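Local coordinates for glycoprotein (PDB 5MDM), which probably attaches the virion to host receptors and, on meeting the acidic pH of the endosome, changes shape to drive fusion of the viral and endosomal membranes, at residues L58-K63 and V126-P131; A62-T67 and L104-F109; C68-Y73 and C114-V119; V136-G141 and N176-S181. One frame throughout, in Å; residues are numbered along the deposited sequence.

Contacts 1, 2 and 3 follow strand 56-69 outward, their centres about 38, 49 and 69 Å from the centre of the chain, whereas the centre of contact 4 lies about 14 Å from it, on other elements. Contact 1, partly buried, is chiefly sheet pairing, three pairs of backbone hydrogen bonds with strand 120-131 and side-chain packing on both faces. Contact 2, also partly buried, shares Ala-62 and Lys-63 with it but relies on aromatic packing of a loop. It meets contact 3 through Thr-67 CG2 and Val-119 CG2, 3.6 Å apart. Contact 3 is a surface contact tied by a disulfide and weak polar bonds. Contact 4, also at the surface, pairs a carboxylate-to-N-H bond with apolar packing.

Contact 1. Residues L58-K63 and V126-P131; sequences LCHAAK and VIMITP
Met-128 N donates to His-60 O at 2.9 Å, with Ile-127 CA making a CA-H...O contact to the same oxygen beside it. The reciprocal bond from His-60 N to Met-128 O closes the ring of this hydrogen-bonded pair, and Leu-58 with Thr-130 and Ala-62 with Val-126 repeat it at both ends. Six N-H...O bonds in all, with strand directions 158° apart, establish a regular antiparallel register. On the face carrying His-60, its ring and the extended Met-128 chain run alongside each other from neighbouring strands. CG of His-60 stands opposite its own backbone N (chi1 166°), which lays the ring along the Met-128 chain with His-60 CD2 next to Met-128 SD, 3.5 Å away. The sulfur approaches obliquely, 4.3 Å from the His-60 ring centroid, while His-60 ND1 makes a weak hydrogen bond to Ser-164. On the other face, Ile-127 splits its branches: CG2 meets Cys-59 SG at 3.6 Å, and CD1 of Ile-127 meets Ala-61 CB. Helix 89-101 covers this apolar side through Ala-95 and Leu-96. Met-128 interacts with host Vim, and His-60 is probably a pH sensor of the pre-fusion state. By its register the pair lies in the long antiparallel sheet of the class III fusion domain.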
loop_
_atom_site.group_PDB
_atom_site.type_symbol
_atom_site.label_atom_id
_atom_site.label_comp_id
_atom_site.label_asym_id
_atom_site.label_seq_id
_atom_site.Cartn_x
_atom_site.Cartn_y
_atom_site.Cartn_z
ATOM N N LEU A 58 -4.773 21.571 -25.061
ATOM C CA LEU A 58 -4.087 22.700 -25.658
ATOM C C LEU A 58 -4.736 22.984 -27.000
ATOM O O LEU A 58 -4.687 22.160 -27.918
ATOM C CB LEU A 58 -2.592 22.418 -25.811
ATOM C CG LEU A 58 -1.744 22.651 -24.557
ATOM C CD1 LEU A 58 -0.332 22.123 -24.752
ATOM C CD2 LEU A 58 -1.717 24.131 -24.196
ATOM N N CYS A 59 -5.381 24.142 -27.081
ATOM C CA CYS A 59 -6.027 24.596 -28.298
ATOM C C CYS A 59 -5.040 25.443 -29.100
ATOM O O CYS A 59 -4.765 26.594 -28.749
ATOM C CB CYS A 59 -7.281 25.404 -27.948
ATOM S SG CYS A 59 -8.330 25.874 -29.347
ATOM N N HIS A 60 -4.490 24.855 -30.160
ATOM C CA HIS A 60 -3.554 25.553 -31.034
ATOM C C HIS A 60 -4.274 26.129 -32.246
ATOM O O HIS A 60 -5.126 25.475 -32.832
ATOM C CB HIS A 60 -2.451 24.605 -31.505
ATOM C CG HIS A 60 -1.654 25.136 -32.657
ATOM N ND1 HIS A 60 -0.552 25.948 -32.490
ATOM C CD2 HIS A 60 -1.808 24.982 -33.994
ATOM C CE1 HIS A 60 -0.057 26.264 -33.674
ATOM N NE2 HIS A 60 -0.803 25.693 -34.603
ATOM N N ALA A 61 -3.925 27.353 -32.624
ATOM C CA ALA A 61 -4.530 27.977 -33.793
ATOM C C ALA A 61 -3.465 28.495 -34.745
ATOM O O ALA A 61 -2.527 29.178 -34.329
ATOM C CB ALA A 61 -5.457 29.103 -33.377
ATOM N N ALA A 62 -3.610 28.165 -36.023
ATOM C CA ALA A 62 -2.679 28.646 -37.038
ATOM C C ALA A 62 -3.343 28.703 -38.402
ATOM O O ALA A 62 -3.957 27.735 -38.841
ATOM C CB ALA A 62 -1.441 27.763 -37.091
ATOM N N LYS A 63 -3.220 29.846 -39.069
ATOM C CA LYS A 63 -3.712 29.985 -40.434
ATOM C C LYS A 63 -2.741 29.343 -41.422
ATOM O O LYS A 63 -1.560 29.666 -41.441
ATOM C CB LYS A 63 -3.949 31.461 -40.780
ATOM C CG LYS A 63 -5.196 32.039 -40.118
ATOM C CD LYS A 63 -5.419 33.505 -40.459
ATOM C CE LYS A 63 -4.366 34.396 -39.824
ATOM N NZ LYS A 63 -4.663 35.840 -40.042
ATOM N N VAL A 126 -6.613 26.642 -39.084
ATOM C CA VAL A 126 -6.460 25.283 -38.585
ATOM C C VAL A 126 -6.284 25.243 -37.071
ATOM O O VAL A 126 -5.389 25.893 -36.521
ATOM C CB VAL A 126 -5.249 24.593 -39.248
ATOM C CG1 VAL A 126 -4.917 23.287 -38.537
ATOM C CG2 VAL A 126 -5.516 24.357 -40.731
ATOM N N ILE A 127 -7.146 24.478 -36.404
ATOM C CA ILE A 127 -7.038 24.279 -34.963
ATOM C C ILE A 127 -6.558 22.867 -34.639
ATOM O O ILE A 127 -7.069 21.892 -35.187
ATOM C CB ILE A 127 -8.374 24.516 -34.241
ATOM C CG1 ILE A 127 -9.018 25.825 -34.697
ATOM C CG2 ILE A 127 -8.155 24.538 -32.739
ATOM C CD1 ILE A 127 -8.358 27.057 -34.128
ATOM N N MET A 128 -5.577 22.769 -33.747
ATOM C CA MET A 128 -5.030 21.481 -33.328
ATOM C C MET A 128 -5.189 21.299 -31.820
ATOM O O MET A 128 -4.682 22.099 -31.033
ATOM C CB MET A 128 -3.555 21.372 -33.723
ATOM C CG MET A 128 -3.281 21.719 -35.181
ATOM S SD MET A 128 -1.524 21.829 -35.577
ATOM C CE MET A 128 -1.576 22.736 -37.125
ATOM N N ILE A 129 -5.897 20.243 -31.427
ATOM C CA ILE A 129 -6.196 19.987 -30.021
ATOM C C ILE A 129 -5.282 18.918 -29.435
ATOM O O ILE A 129 -5.429 17.733 -29.732
ATOM C CB ILE A 129 -7.660 19.543 -29.836
ATOM C CG1 ILE A 129 -8.615 20.663 -30.250
ATOM C CG2 ILE A 129 -7.919 19.138 -28.396
ATOM C CD1 ILE A 129 -8.503 21.904 -29.393
ATOM N N THR A 130 -4.339 19.340 -28.599
ATOM C CA THR A 130 -3.415 18.405 -27.960
ATOM C C THR A 130 -3.708 18.283 -26.471
ATOM O O THR A 130 -3.353 19.171 -25.701
ATOM C CB THR A 130 -1.951 18.849 -28.130
ATOM O OG1 THR A 130 -1.635 18.942 -29.525
ATOM C CG2 THR A 130 -1.010 17.854 -27.470
ATOM N N PRO A 131 -4.348 17.175 -26.062
ATOM C CA PRO A 131 -4.704 16.928 -24.660
ATOM C C PRO A 131 -3.516 17.111 -23.715
ATOM O O PRO A 131 -2.508 16.415 -23.848
ATOM C CB PRO A 131 -5.157 15.467 -24.673
ATOM C CG PRO A 131 -5.652 15.238 -26.046
ATOM C CD PRO A 131 -4.772 16.070 -26.939
#

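Contact 2. Residues A62-T67 and L104-F109; sequences AKWVTT and LVSLGF
In both Trp-64 and Phe-109 the first torsion sets CG opposite the carbonyl carbon (chi1 -66° and -77°), and the two rings converge where strand 56-69 passes the loop. Trp-64 CE3 comes over the centre of one face of the Phe-109 ring, 3.9 Å above its plane. With six-membered-ring centroids 5.1 Å apart and planes at 55°, the pair is a tilted edge-to-face contact, the indole supplying the edge. Further back along the side chain, Trp-64 CB rests on Phe-109 CD2 at 3.9 Å. The indole also lies against the peptide preceding Phe-109: Trp-64 CE3 is 3.4 Å from Gly-108 C, and its CZ3 reaches Gly-108 CA. Thr-66 meets the root of the Phe-109 side chain at a slant, its OG1 3.6 Å from Phe-109 CB; the hydroxyl's hydrogen-bond partner is Pro-110 O, just beyond the loop segment. Phe-109 also stacks with His-80 of strand 77-85, and Trp-64 touches Val-126 and Met-128 of strand 120-131. The loop packs on strand 56-69 through side chains, since the strand's backbone bonds go to strands 77-85 and 120-131, within the elongated beta-sheet fusion domain of this vesiculovirus glycoprotein.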
loop_
_atom_site.group_PDB
_atom_site.type_symbol
_atom_site.label_atom_id
_atom_site.label_comp_id
_atom_site.label_asym_id
_atom_site.label_seq_id
_atom_site.Cartn_x
_atom_site.Cartn_y
_atom_site.Cartn_z
ATOM N N ALA A 62 -3.610 28.165 -36.023
ATOM C CA ALA A 62 -2.679 28.646 -37.038
ATOM C C ALA A 62 -3.343 28.703 -38.402
ATOM O O ALA A 62 -3.957 27.735 -38.841
ATOM C CB ALA A 62 -1.441 27.763 -37.091
ATOM N N LYS A 63 -3.220 29.846 -39.069
ATOM C CA LYS A 63 -3.712 29.985 -40.434
ATOM C C LYS A 63 -2.741 29.343 -41.422
ATOM O O LYS A 63 -1.560 29.666 -41.441
ATOM C CB LYS A 63 -3.949 31.461 -40.780
ATOM C CG LYS A 63 -5.196 32.039 -40.118
ATOM C CD LYS A 63 -5.419 33.505 -40.459
ATOM C CE LYS A 63 -4.366 34.396 -39.824
ATOM N NZ LYS A 63 -4.663 35.840 -40.042
ATOM N N TRP A 64 -3.239 28.410 -42.223
ATOM C CA TRP A 64 -2.446 27.829 -43.295
ATOM C C TRP A 64 -2.732 28.608 -44.572
ATOM O O TRP A 64 -3.857 28.607 -45.073
ATOM C CB TRP A 64 -2.767 26.344 -43.479
ATOM C CG TRP A 64 -2.361 25.474 -42.316
ATOM C CD1 TRP A 64 -2.379 25.807 -40.992
ATOM C CD2 TRP A 64 -1.868 24.130 -42.382
ATOM N NE1 TRP A 64 -1.936 24.754 -40.233
ATOM C CE2 TRP A 64 -1.614 23.712 -41.062
ATOM C CE3 TRP A 64 -1.617 23.241 -43.431
ATOM C CZ2 TRP A 64 -1.124 22.444 -40.763
ATOM C CZ3 TRP A 64 -1.130 21.983 -43.131
ATOM C CH2 TRP A 64 -0.890 21.596 -41.809
ATOM N N VAL A 65 -1.708 29.282 -45.085
ATOM C CA VAL A 65 -1.874 30.216 -46.190
ATOM C C VAL A 65 -1.233 29.734 -47.489
ATOM O O VAL A 65 -0.022 29.513 -47.557
ATOM C CB VAL A 65 -1.292 31.599 -45.833
ATOM C CG1 VAL A 65 -1.388 32.538 -47.021
ATOM C CG2 VAL A 65 -2.012 32.178 -44.626
ATOM N N THR A 66 -2.068 29.570 -48.512
ATOM C CA THR A 66 -1.605 29.302 -49.867
ATOM C C THR A 66 -1.592 30.607 -50.646
ATOM O O THR A 66 -2.640 31.219 -50.866
ATOM C CB THR A 66 -2.520 28.302 -50.593
ATOM O OG1 THR A 66 -2.482 27.039 -49.919
ATOM C CG2 THR A 66 -2.067 28.114 -52.029
ATOM N N THR A 67 -0.402 31.036 -51.055
ATOM C CA THR A 67 -0.244 32.317 -51.732
ATOM C C THR A 67 0.092 32.145 -53.207
ATOM O O THR A 67 1.025 31.422 -53.561
ATOM C CB THR A 67 0.849 33.178 -51.064
ATOM O OG1 THR A 67 0.576 33.305 -49.661
ATOM C CG2 THR A 67 0.896 34.561 -51.695
ATOM N N LEU A 104 -12.960 16.810 -35.944
ATOM C CA LEU A 104 -11.817 17.681 -36.216
ATOM C C LEU A 104 -10.789 17.029 -37.135
ATOM O O LEU A 104 -10.182 16.021 -36.779
ATOM C CB LEU A 104 -11.143 18.097 -34.907
ATOM C CG LEU A 104 -10.078 19.188 -35.031
ATOM C CD1 LEU A 104 -10.719 20.509 -35.434
ATOM C CD2 LEU A 104 -9.299 19.334 -33.735
ATOM N N VAL A 105 -10.591 17.610 -38.316
ATOM C CA VAL A 105 -9.647 17.063 -39.292
ATOM C C VAL A 105 -8.680 18.126 -39.819
ATOM O O VAL A 105 -9.097 19.218 -40.204
ATOM C CB VAL A 105 -10.383 16.408 -40.489
ATOM C CG1 VAL A 105 -9.389 15.948 -41.547
ATOM C CG2 VAL A 105 -11.241 15.239 -40.020
ATOM N N SER A 106 -7.389 17.802 -39.826
ATOM C CA SER A 106 -6.372 18.685 -40.392
ATOM C C SER A 106 -6.439 18.662 -41.919
ATOM O O SER A 106 -5.794 17.836 -42.567
ATOM C CB SER A 106 -4.976 18.272 -39.916
ATOM O OG SER A 106 -3.982 19.160 -40.402
ATOM N N LEU A 107 -7.216 19.580 -42.486
ATOM C CA LEU A 107 -7.495 19.584 -43.921
ATOM C C LEU A 107 -6.295 20.024 -44.760
ATOM O O LEU A 107 -6.292 19.875 -45.982
ATOM C CB LEU A 107 -8.722 20.458 -44.224
ATOM C CG LEU A 107 -9.361 20.384 -45.617
ATOM C CD1 LEU A 107 -9.552 18.940 -46.063
ATOM C CD2 LEU A 107 -10.688 21.128 -45.633
ATOM N N GLY A 108 -5.271 20.560 -44.104
ATOM C CA GLY A 108 -4.071 20.986 -44.800
ATOM C C GLY A 108 -4.225 22.327 -45.495
ATOM O O GLY A 108 -5.119 23.109 -45.166
ATOM N N PHE A 109 -3.350 22.591 -46.463
ATOM C CA PHE A 109 -3.342 23.869 -47.172
ATOM C C PHE A 109 -4.592 24.093 -48.024
ATOM O O PHE A 109 -5.224 23.138 -48.473
ATOM C CB PHE A 109 -2.088 23.993 -48.044
ATOM C CG PHE A 109 -0.844 24.334 -47.277
ATOM C CD1 PHE A 109 0.175 23.407 -47.135
ATOM C CD2 PHE A 109 -0.692 25.582 -46.699
ATOM C CE1 PHE A 109 1.323 23.720 -46.432
ATOM C CE2 PHE A 109 0.452 25.899 -45.992
ATOM C CZ PHE A 109 1.460 24.966 -45.856
#

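Contact 3. Residues C68-Y73 and C114-V119; sequences CDFRWY and CGYASV
Cys-68, Phe-70 and Arg-71 bring their CA atoms to within about 5 Å of those of Cys-114, Tyr-116 and Ala-117, so two largely irregular turns lie together at the far end of the sheet. Their position, about 69 Å from the chain centre, and their exposed Trp-72, Tyr-73 and Tyr-116 are consistent with the bipartite fusion loops of class III fusion proteins. The turns are stitched covalently at the base by the Cys-68 SG to Cys-114 SG disulfide, whose chi3 is 110°. SG of Cys-68 lies opposite its backbone N (chi1 179°), which turns it across to the other segment. Next to it, Val-119 CA makes a CA-H...O contact with Cys-68 O at 3.4 Å, and Val-119 CB lies 3.5 Å from Asp-69 OD2. That carboxylate also receives a long, weak salt bridge from Arg-71 NE in its own segment. Phe-70 then fills the middle. Gly-115 O near Phe-70 CD1 and Tyr-116 CD1, 3.4 Å from Phe-70 CD2, both approach from the same side of the Phe-70 ring plane, at different parts of it. The two aromatic planes are 48° apart, so the rings meet obliquely. The backbone adds a weak bond from Ser-118 N to Phe-70 O. Outside the pair, Lys-76 touches both Phe-70 and Cys-114. Farthest out, Arg-71 O lies over one face of the Tyr-116 ring, offset toward its rim, and the Tyr-116 OH makes a weak hydrogen bond of 2.7 Å to Trp-72 O.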
loop_
_atom_site.group_PDB
_atom_site.type_symbol
_atom_site.label_atom_id
_atom_site.label_comp_id
_atom_site.label_asym_id
_atom_site.label_seq_id
_atom_site.Cartn_x
_atom_site.Cartn_y
_atom_site.Cartn_z
ATOM N N CYS A 68 -0.677 32.814 -54.061
ATOM C CA CYS A 68 -0.448 32.785 -55.502
ATOM C C CYS A 68 0.148 34.102 -55.981
ATOM O O CYS A 68 -0.456 35.162 -55.820
ATOM C CB CYS A 68 -1.756 32.502 -56.245
ATOM S SG CYS A 68 -1.607 32.457 -58.049
ATOM N N ASP A 69 1.337 34.034 -56.568
ATOM C CA ASP A 69 1.988 35.226 -57.098
ATOM C C ASP A 69 1.947 35.255 -58.623
ATOM O O ASP A 69 2.574 34.432 -59.291
ATOM C CB ASP A 69 3.433 35.321 -56.605
ATOM C CG ASP A 69 4.144 36.557 -57.124
ATOM O OD1 ASP A 69 4.828 36.460 -58.165
ATOM O OD2 ASP A 69 4.014 37.628 -56.494
ATOM N N PHE A 70 1.200 36.211 -59.168
ATOM C CA PHE A 70 1.110 36.384 -60.610
ATOM C C PHE A 70 1.442 37.827 -60.969
ATOM O O PHE A 70 0.603 38.715 -60.832
ATOM C CB PHE A 70 -0.293 36.026 -61.106
ATOM C CG PHE A 70 -0.300 35.177 -62.347
ATOM C CD1 PHE A 70 -0.852 33.906 -62.331
ATOM C CD2 PHE A 70 0.253 35.647 -63.527
ATOM C CE1 PHE A 70 -0.861 33.124 -63.470
ATOM C CE2 PHE A 70 0.248 34.869 -64.671
ATOM C CZ PHE A 70 -0.308 33.605 -64.641
ATOM N N ARG A 71 2.670 38.054 -61.425
ATOM C CA ARG A 71 3.130 39.402 -61.749
ATOM C C ARG A 71 2.994 39.714 -63.239
ATOM O O ARG A 71 1.965 39.416 -63.849
ATOM C CB ARG A 71 4.579 39.599 -61.292
ATOM C CG ARG A 71 4.778 39.443 -59.793
ATOM C CD ARG A 71 6.221 39.701 -59.392
ATOM N NE ARG A 71 6.416 39.558 -57.952
ATOM C CZ ARG A 71 7.578 39.736 -57.334
ATOM N NH1 ARG A 71 8.658 40.065 -58.030
ATOM N NH2 ARG A 71 7.661 39.586 -56.019
ATOM N N TRP A 72 4.032 40.319 -63.812
ATOM C CA TRP A 72 4.043 40.681 -65.230
ATOM C C TRP A 72 3.845 39.457 -66.121
ATOM O O TRP A 72 3.009 39.461 -67.025
ATOM C CB TRP A 72 5.354 41.387 -65.595
ATOM C CG TRP A 72 5.483 42.774 -65.033
ATOM C CD1 TRP A 72 5.187 43.946 -65.669
ATOM C CD2 TRP A 72 5.948 43.135 -63.725
ATOM N NE1 TRP A 72 5.436 45.012 -64.837
ATOM C CE2 TRP A 72 5.903 44.541 -63.638
ATOM C CE3 TRP A 72 6.395 42.405 -62.618
ATOM C CZ2 TRP A 72 6.289 45.232 -62.490
ATOM C CZ3 TRP A 72 6.777 43.093 -61.477
ATOM C CH2 TRP A 72 6.721 44.491 -61.423
ATOM N N TYR A 73 4.622 38.412 -65.856
ATOM C CA TYR A 73 4.527 37.165 -66.602
ATOM C C TYR A 73 5.129 36.018 -65.801
ATOM O O TYR A 73 5.005 35.970 -64.576
ATOM C CB TYR A 73 5.233 37.290 -67.955
ATOM C CG TYR A 73 6.567 38.006 -67.891
ATOM C CD1 TYR A 73 7.681 37.394 -67.327
ATOM C CD2 TYR A 73 6.714 39.288 -68.405
ATOM C CE1 TYR A 73 8.897 38.041 -67.268
ATOM C CE2 TYR A 73 7.930 39.944 -68.351
ATOM C CZ TYR A 73 9.018 39.314 -67.781
ATOM O OH TYR A 73 10.232 39.957 -67.723
ATOM N N CYS A 114 -5.574 31.966 -57.692
ATOM C CA CYS A 114 -4.714 32.799 -58.528
ATOM C C CYS A 114 -5.451 33.904 -59.276
ATOM O O CYS A 114 -6.626 33.769 -59.620
ATOM C CB CYS A 114 -3.935 31.932 -59.521
ATOM S SG CYS A 114 -2.679 30.885 -58.760
ATOM N N GLY A 115 -4.739 34.997 -59.520
ATOM C CA GLY A 115 -5.245 36.097 -60.317
ATOM C C GLY A 115 -4.185 36.536 -61.307
ATOM O O GLY A 115 -3.451 35.710 -61.850
ATOM N N TYR A 116 -4.100 37.841 -61.543
ATOM C CA TYR A 116 -3.087 38.392 -62.436
ATOM C C TYR A 116 -2.724 39.808 -62.007
ATOM O O TYR A 116 -3.592 40.578 -61.591
ATOM C CB TYR A 116 -3.577 38.381 -63.888
ATOM C CG TYR A 116 -2.508 38.731 -64.900
ATOM C CD1 TYR A 116 -1.634 37.763 -65.377
ATOM C CD2 TYR A 116 -2.375 40.028 -65.382
ATOM C CE1 TYR A 116 -0.655 38.075 -66.300
ATOM C CE2 TYR A 116 -1.399 40.349 -66.306
ATOM C CZ TYR A 116 -0.543 39.370 -66.762
ATOM O OH TYR A 116 0.428 39.685 -67.682
ATOM N N ALA A 117 -1.436 40.137 -62.100
ATOM C CA ALA A 117 -0.917 41.442 -61.688
ATOM C C ALA A 117 -1.250 41.768 -60.232
ATOM O O ALA A 117 -1.311 42.935 -59.844
ATOM C CB ALA A 117 -1.414 42.546 -62.622
ATOM N N SER A 118 -1.459 40.726 -59.432
ATOM C CA SER A 118 -1.801 40.887 -58.025
ATOM C C SER A 118 -1.522 39.600 -57.266
ATOM O O SER A 118 -2.005 38.530 -57.639
ATOM C CB SER A 118 -3.274 41.262 -57.868
ATOM O OG SER A 118 -4.114 40.176 -58.217
ATOM N N VAL A 119 -0.740 39.707 -56.197
ATOM C CA VAL A 119 -0.429 38.551 -55.364
ATOM C C VAL A 119 -1.431 38.416 -54.210
ATOM O O VAL A 119 -1.310 39.068 -53.170
ATOM C CB VAL A 119 1.041 38.585 -54.861
ATOM C CG1 VAL A 119 1.400 39.962 -54.297
ATOM C CG2 VAL A 119 1.298 37.474 -53.850
#

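Contact 4. Residues V136-G141 and N176-S181; sequences VDDYRG and NICGQS
The turn carrying Asp-138, an experimentally identified site of interaction with host Vim, meets the lead-in to strand 180-192 through its carboxylate and a neighbouring apolar patch. Gly-179 N donates to Asp-138 OD2 at 2.7 Å, nearly straight at 176°, and OD2 accepts it on its syn lone pair. Asp-138 CG stands opposite its carbonyl carbon (chi1 -72°), which swings the acid over the Cys-178 to Gly-179 backbone; OD2 of Asp-138 lies 3.6 Å from Cys-178 CA. The Gln-180 side chain crosses Asp-138 at about a right angle, its amide plane 81° from the carboxylate plane. The turn is itself an Asx motif: Asp-137 OD1 accepts from both Tyr-139 N, at 2.9 Å, and Arg-140 N, the two donors arriving on the same face of the carboxylate. Gly-141 N closes the turn on Asp-137 O. This holds the chain curled between strands 135-137 and 142-144 of a small antiparallel sheet, while 176-181 runs into the sheet of strands 36-49 and 180-192, so the contact joins two sheets of the glycoprotein. The apolar patch flanks the polar bond. Val-136 CG1 lies 3.5 Å from Gly-179 N and 3.9 Å from Ile-177 CG2, the two branched side chains crossing obliquely. At the other end of the turn, Ile-177 CB sits 3.4 Å from Gly-141 O, and Ile-177 CD1 approaches the same carbonyl oxygen. Trp-143 touches both Val-136 and Ile-177, and Cys-178 is anchored by its disulfide to Cys-223.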
loop_
_atom_site.group_PDB
_atom_site.type_symbol
_atom_site.label_atom_id
_atom_site.label_comp_id
_atom_site.label_asym_id
_atom_site.label_seq_id
_atom_site.Cartn_x
_atom_site.Cartn_y
_atom_site.Cartn_z
ATOM N N VAL A 136 -3.428 21.552 -9.986
ATOM C CA VAL A 136 -4.411 22.415 -9.338
ATOM C C VAL A 136 -3.901 22.903 -7.989
ATOM O O VAL A 136 -3.399 22.115 -7.195
ATOM C CB VAL A 136 -5.748 21.667 -9.104
ATOM C CG1 VAL A 136 -6.697 22.494 -8.252
ATOM C CG2 VAL A 136 -6.408 21.311 -10.417
ATOM N N ASP A 137 -4.018 24.202 -7.732
ATOM C CA ASP A 137 -3.850 24.706 -6.374
ATOM C C ASP A 137 -5.208 24.656 -5.684
ATOM O O ASP A 137 -6.030 25.552 -5.859
ATOM C CB ASP A 137 -3.313 26.139 -6.373
ATOM C CG ASP A 137 -2.937 26.630 -4.975
ATOM O OD1 ASP A 137 -3.433 26.073 -3.970
ATOM O OD2 ASP A 137 -2.141 27.588 -4.879
ATOM N N ASP A 138 -5.440 23.607 -4.903
ATOM C CA ASP A 138 -6.711 23.451 -4.201
ATOM C C ASP A 138 -6.942 24.562 -3.184
ATOM O O ASP A 138 -8.080 24.855 -2.822
ATOM C CB ASP A 138 -6.782 22.093 -3.499
ATOM C CG ASP A 138 -6.962 20.940 -4.467
ATOM O OD1 ASP A 138 -6.528 19.814 -4.138
ATOM O OD2 ASP A 138 -7.542 21.157 -5.552
ATOM N N TYR A 139 -5.862 25.183 -2.723
ATOM C CA TYR A 139 -5.972 26.173 -1.657
ATOM C C TYR A 139 -6.315 27.560 -2.185
ATOM O O TYR A 139 -7.077 28.296 -1.565
ATOM C CB TYR A 139 -4.694 26.198 -0.811
ATOM C CG TYR A 139 -4.344 24.842 -0.245
ATOM C CD1 TYR A 139 -4.925 24.385 0.930
ATOM C CD2 TYR A 139 -3.454 24.006 -0.901
ATOM C CE1 TYR A 139 -4.616 23.139 1.442
ATOM C CE2 TYR A 139 -3.140 22.760 -0.400
ATOM C CZ TYR A 139 -3.722 22.332 0.769
ATOM O OH TYR A 139 -3.405 21.089 1.259
ATOM N N ARG A 140 -5.762 27.906 -3.340
ATOM C CA ARG A 140 -6.005 29.213 -3.936
ATOM C C ARG A 140 -7.047 29.128 -5.046
ATOM O O ARG A 140 -7.493 30.146 -5.570
ATOM C CB ARG A 140 -4.700 29.813 -4.458
ATOM C CG ARG A 140 -3.647 30.033 -3.378
ATOM C CD ARG A 140 -2.536 30.938 -3.872
ATOM N NE ARG A 140 -3.071 32.133 -4.519
ATOM C CZ ARG A 140 -3.446 33.234 -3.872
ATOM N NH1 ARG A 140 -3.349 33.295 -2.551
ATOM N NH2 ARG A 140 -3.921 34.273 -4.547
ATOM N N GLY A 141 -7.427 27.907 -5.401
ATOM C CA GLY A 141 -8.524 27.681 -6.324
ATOM C C GLY A 141 -8.249 28.010 -7.779
ATOM O O GLY A 141 -9.134 28.486 -8.490
ATOM N N ASN A 176 -15.936 25.805 -8.803
ATOM C CA ASN A 176 -14.609 25.925 -8.206
ATOM C C ASN A 176 -13.571 25.033 -8.875
ATOM O O ASN A 176 -13.838 23.873 -9.181
ATOM C CB ASN A 176 -14.659 25.613 -6.710
ATOM C CG ASN A 176 -15.475 26.624 -5.932
ATOM O OD1 ASN A 176 -14.990 27.706 -5.598
ATOM N ND2 ASN A 176 -16.720 26.272 -5.628
ATOM N N ILE A 177 -12.385 25.582 -9.103
ATOM C CA ILE A 177 -11.261 24.781 -9.560
ATOM C C ILE A 177 -10.737 23.934 -8.401
ATOM O O ILE A 177 -10.231 24.459 -7.406
ATOM C CB ILE A 177 -10.135 25.659 -10.115
ATOM C CG1 ILE A 177 -10.613 26.377 -11.371
ATOM C CG2 ILE A 177 -8.902 24.825 -10.426
ATOM C CD1 ILE A 177 -9.647 27.405 -11.874
ATOM N N CYS A 178 -10.873 22.620 -8.537
ATOM C CA CYS A 178 -10.490 21.708 -7.476
ATOM C C CYS A 178 -9.993 20.408 -8.072
ATOM O O CYS A 178 -10.580 19.872 -9.009
ATOM C CB CYS A 178 -11.685 21.433 -6.565
ATOM S SG CYS A 178 -11.270 20.689 -4.977
ATOM N N GLY A 179 -8.904 19.899 -7.531
ATOM C CA GLY A 179 -8.408 18.613 -7.970
ATOM C C GLY A 179 -8.734 17.539 -6.955
ATOM O O GLY A 179 -8.040 16.530 -6.857
ATOM N N GLN A 180 -9.806 17.755 -6.203
ATOM C CA GLN A 180 -10.132 16.900 -5.073
ATOM C C GLN A 180 -11.610 16.520 -5.065
ATOM O O GLN A 180 -12.482 17.359 -5.309
ATOM C CB GLN A 180 -9.781 17.628 -3.777
ATOM C CG GLN A 180 -9.545 16.715 -2.605
ATOM C CD GLN A 180 -8.176 16.082 -2.645
ATOM O OE1 GLN A 180 -7.326 16.463 -3.458
ATOM N NE2 GLN A 180 -7.947 15.111 -1.765
ATOM N N SER A 181 -11.889 15.252 -4.782
ATOM C CA SER A 181 -13.263 14.792 -4.628
ATOM C C SER A 181 -13.696 14.862 -3.169
ATOM O O SER A 181 -12.881 14.695 -2.264
ATOM C CB SER A 181 -13.409 13.367 -5.145
ATOM O OG SER A 181 -13.026 13.296 -6.503
#